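Local coordinates for protein Syntaxin1 (Monosiga brevicollis, PDB 2XHE) that probably acts as a SNAP receptor (SNARE) of the syntaxin family, binding partner SNAREs in membrane fusion during transport, at residues Phe47-Arg52 and Arg105-Gln110. Sequence-based numbering, arbitrary orientation.
Sequences FNRVKR and RADLKQ
Asp107 reaches across from helix 80-116 and is gripped by two arginines, Arg49 and Arg52, set one turn apart on helix 44-72. Its CB points at the facing helix and stops 4.1 Å from Arg49 NE; CG lies anti to its own carbonyl carbon (chi1 -78°), which brings the carboxylate to the edges of both guanidinium groups. OD1 belongs mainly to Arg49, whose NH2 donates a hydrogen bond to it at 3.0 Å, arriving nearly along the C-O axis, while Arg49 NE adds a weak bond to the same oxygen. OD2 goes to Arg52: NE meets it on the syn side at 2.7 Å, with an N-H...O angle of 161°, and Arg52 NH1 stretches weakly back to OD1. Together these make a salt-bridge network of three residues. The bend of Arg49 at chi3 turns its guanidinium so that CG of Gln110 sits over the centre of one face, 3.8 Å from Arg49 CZ, and Arg52 NH1 lies over the rim of the opposite face. Two like charges this close are presumably tolerated because the carboxylate lies beside both. With an alanine here the carboxylate is gone, and both arginines would probably lose their shared counter-charge and be free to swing apart. The two short segments run antiparallel, their axes approaching to 10.1 Å with 147° between N-to-C directions. Helices 44-72, 80-116 and 131-171 form the Habc three-helix bundle of syntaxins; Val50 and Leu108 pack against helix 131-171, and Arg105 bridges to Glu231 and Asp235 on SNARE-region helix 214-237, consistent with a closed syntaxin.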
ATOM      1  N   PHE B  47      -8.932  26.243  13.442  1.00 81.56           N
ATOM      2  CA  PHE B  47      -9.945  25.354  12.868  1.00 88.33           C
ATOM      3  C   PHE B  47     -10.929  26.113  11.980  1.00 88.92           C
ATOM      4  O   PHE B  47     -11.586  25.529  11.105  1.00 86.86           O
ATOM      5  CB  PHE B  47     -10.659  24.552  13.950  1.00 78.78           C
ATOM      6  CG  PHE B  47      -9.812  23.476  14.538  1.00 81.99           C
ATOM      7  CD1 PHE B  47      -9.775  22.215  13.959  1.00 81.23           C
ATOM      8  CD2 PHE B  47      -9.023  23.726  15.650  1.00 80.03           C
ATOM      9  CE1 PHE B  47      -8.989  21.218  14.491  1.00 77.71           C
ATOM     10  CE2 PHE B  47      -8.236  22.733  16.189  1.00 79.32           C
ATOM     11  CZ  PHE B  47      -8.221  21.474  15.607  1.00 82.25           C
ATOM     12  N   ASN B  48     -11.006  27.420  12.224  1.00 74.59           N
ATOM     13  CA  ASN B  48     -11.720  28.359  11.380  1.00 66.35           C
ATOM     14  C   ASN B  48     -11.134  28.435   9.971  1.00 79.02           C
ATOM     15  O   ASN B  48     -11.858  28.315   8.976  1.00 75.71           O
ATOM     16  CB  ASN B  48     -11.614  29.731  12.016  1.00 85.13           C
ATOM     17  CG  ASN B  48     -12.950  30.337  12.319  1.00 99.60           C
ATOM     18  OD1 ASN B  48     -13.832  29.686  12.887  1.00100.98           O
ATOM     19  ND2 ASN B  48     -13.108  31.607  11.957  1.00101.32           N
ATOM     20  N   ARG B  49      -9.821  28.655   9.885  1.00 82.86           N
ATOM     21  CA  ARG B  49      -9.167  28.768   8.589  1.00 87.08           C
ATOM     22  C   ARG B  49      -9.326  27.480   7.791  1.00 94.90           C
ATOM     23  O   ARG B  49      -9.581  27.521   6.584  1.00 99.26           O
ATOM     24  CB  ARG B  49      -7.671  29.080   8.713  1.00 93.42           C
ATOM     25  CG  ARG B  49      -7.249  29.931   9.889  1.00 96.19           C
ATOM     26  CD  ARG B  49      -5.865  30.504   9.620  1.00 92.10           C
ATOM     27  NE  ARG B  49      -5.963  31.647   8.725  1.00 94.40           N
ATOM     28  CZ  ARG B  49      -6.021  32.903   9.157  1.00106.31           C
ATOM     29  NH1 ARG B  49      -5.954  33.141  10.463  1.00104.43           N
ATOM     30  NH2 ARG B  49      -6.130  33.916   8.298  1.00106.04           N
ATOM     31  N   VAL B  50      -9.159  26.330   8.436  1.00 83.73           N
ATOM     32  CA  VAL B  50      -9.220  25.104   7.652  1.00 85.25           C
ATOM     33  C   VAL B  50     -10.648  24.757   7.214  1.00 76.61           C
ATOM     34  O   VAL B  50     -10.853  24.271   6.096  1.00 66.11           O
ATOM     35  CB  VAL B  50      -8.389  23.913   8.243  1.00102.94           C
ATOM     36  CG1 VAL B  50      -6.925  24.324   8.400  1.00 96.09           C
ATOM     37  CG2 VAL B  50      -8.935  23.419   9.551  1.00 45.47           C
ATOM     38  N   LYS B  51     -11.632  25.047   8.067  1.00 78.43           N
ATOM     39  CA  LYS B  51     -13.028  25.041   7.625  1.00 73.42           C
ATOM     40  C   LYS B  51     -13.169  25.959   6.405  1.00 80.48           C
ATOM     41  O   LYS B  51     -13.679  25.538   5.362  1.00 78.12           O
ATOM     42  CB  LYS B  51     -13.968  25.511   8.733  1.00 65.07           C
ATOM     43  CG  LYS B  51     -15.103  24.541   9.049  1.00 71.97           C
ATOM     44  CD  LYS B  51     -15.884  24.169   7.808  1.00 80.07           C
ATOM     45  CE  LYS B  51     -16.805  22.996   8.092  1.00 90.52           C
ATOM     46  NZ  LYS B  51     -17.924  22.922   7.106  1.00102.35           N
ATOM     47  N   ARG B  52     -12.704  27.204   6.538  1.00 75.03           N
ATOM     48  CA  ARG B  52     -12.722  28.156   5.430  1.00 68.20           C
ATOM     49  C   ARG B  52     -12.089  27.572   4.168  1.00 75.77           C
ATOM     50  O   ARG B  52     -12.701  27.641   3.094  1.00 71.08           O
ATOM     51  CB  ARG B  52     -12.023  29.471   5.806  1.00 83.05           C
ATOM     52  CG  ARG B  52     -12.785  30.739   5.383  1.00 91.98           C
ATOM     53  CD  ARG B  52     -11.871  31.910   5.017  1.00 91.48           C
ATOM     54  NE  ARG B  52     -10.730  32.086   5.915  1.00 94.68           N
ATOM     55  CZ  ARG B  52     -10.822  32.334   7.219  1.00105.05           C
ATOM     56  NH1 ARG B  52      -9.719  32.482   7.944  1.00102.30           N
ATOM     57  NH2 ARG B  52     -12.015  32.424   7.803  1.00105.91           N
ATOM     58  N   ARG B 105      -4.792  30.626  -0.572  1.00 74.79           N
ATOM     59  CA  ARG B 105      -3.342  30.742  -0.578  1.00 77.55           C
ATOM     60  C   ARG B 105      -2.840  31.556   0.615  1.00 81.22           C
ATOM     61  O   ARG B 105      -1.795  31.254   1.198  1.00 93.85           O
ATOM     62  CB  ARG B 105      -2.809  31.282  -1.914  1.00 64.07           C
ATOM     63  CG  ARG B 105      -1.323  31.589  -1.863  1.00 80.11           C
ATOM     64  CD  ARG B 105      -0.643  31.351  -3.182  1.00 90.01           C
ATOM     65  NE  ARG B 105      -1.290  32.076  -4.268  1.00 95.15           N
ATOM     66  CZ  ARG B 105      -0.629  32.610  -5.289  1.00106.58           C
ATOM     67  NH1 ARG B 105       0.701  32.503  -5.361  1.00 98.92           N
ATOM     68  NH2 ARG B 105      -1.296  33.256  -6.240  1.00113.04           N
ATOM     69  N   ALA B 106      -3.595  32.574   0.993  1.00 77.49           N
ATOM     70  CA  ALA B 106      -3.179  33.424   2.095  1.00 82.85           C
ATOM     71  C   ALA B 106      -3.415  32.743   3.439  1.00 89.61           C
ATOM     72  O   ALA B 106      -2.635  32.923   4.377  1.00 92.01           O
ATOM     73  CB  ALA B 106      -3.883  34.762   2.027  1.00 64.76           C
ATOM     74  N   ASP B 107      -4.493  31.969   3.532  1.00 87.17           N
ATOM     75  CA  ASP B 107      -4.764  31.217   4.748  1.00 91.06           C
ATOM     76  C   ASP B 107      -3.693  30.139   4.915  1.00 91.47           C
ATOM     77  O   ASP B 107      -3.208  29.917   6.022  1.00 95.83           O
ATOM     78  CB  ASP B 107      -6.176  30.600   4.747  1.00 94.55           C
ATOM     79  CG  ASP B 107      -7.278  31.617   5.068  1.00100.45           C
ATOM     80  OD1 ASP B 107      -7.006  32.631   5.749  1.00103.35           O
ATOM     81  OD2 ASP B 107      -8.432  31.389   4.639  1.00 98.32           O
ATOM     82  N   LEU B 108      -3.312  29.478   3.820  1.00 84.19           N
ATOM     83  CA  LEU B 108      -2.229  28.490   3.881  1.00 84.42           C
ATOM     84  C   LEU B 108      -0.916  29.131   4.341  1.00 95.04           C
ATOM     85  O   LEU B 108      -0.346  28.713   5.350  1.00 98.00           O
ATOM     86  CB  LEU B 108      -2.036  27.771   2.544  1.00 77.03           C
ATOM     87  CG  LEU B 108      -3.119  26.754   2.192  1.00 74.76           C
ATOM     88  CD1 LEU B 108      -2.866  26.120   0.830  1.00 67.09           C
ATOM     89  CD2 LEU B 108      -3.268  25.700   3.290  1.00 65.24           C
ATOM     90  N   LYS B 109      -0.446  30.146   3.613  1.00 94.07           N
ATOM     91  CA  LYS B 109       0.778  30.851   3.992  1.00 86.55           C
ATOM     92  C   LYS B 109       0.751  31.272   5.450  1.00 85.38           C
ATOM     93  O   LYS B 109       1.733  31.103   6.166  1.00 87.11           O
ATOM     94  CB  LYS B 109       1.053  32.052   3.083  1.00 91.93           C
ATOM     95  CG  LYS B 109       1.835  31.682   1.826  1.00110.52           C
ATOM     96  CD  LYS B 109       2.040  32.864   0.893  1.00123.01           C
ATOM     97  CE  LYS B 109       2.682  32.418  -0.420  1.00127.69           C
ATOM     98  NZ  LYS B 109       2.795  33.535  -1.403  1.00129.61           N
ATOM     99  N   GLN B 110      -0.382  31.807   5.893  1.00 88.00           N
ATOM    100  CA  GLN B 110      -0.517  32.232   7.278  1.00 89.46           C
ATOM    101  C   GLN B 110      -0.234  31.060   8.229  1.00 90.00           C
ATOM    102  O   GLN B 110       0.453  31.227   9.240  1.00 88.57           O
ATOM    103  CB  GLN B 110      -1.902  32.854   7.523  1.00105.62           C
ATOM    104  CG  GLN B 110      -2.204  33.244   8.983  1.00118.94           C
ATOM    105  CD  GLN B 110      -1.106  34.088   9.625  1.00124.08           C
ATOM    106  OE1 GLN B 110      -0.359  34.797   8.938  1.00124.90           O
ATOM    107  NE2 GLN B 110      -1.004  34.010  10.955  1.00114.76           N
TER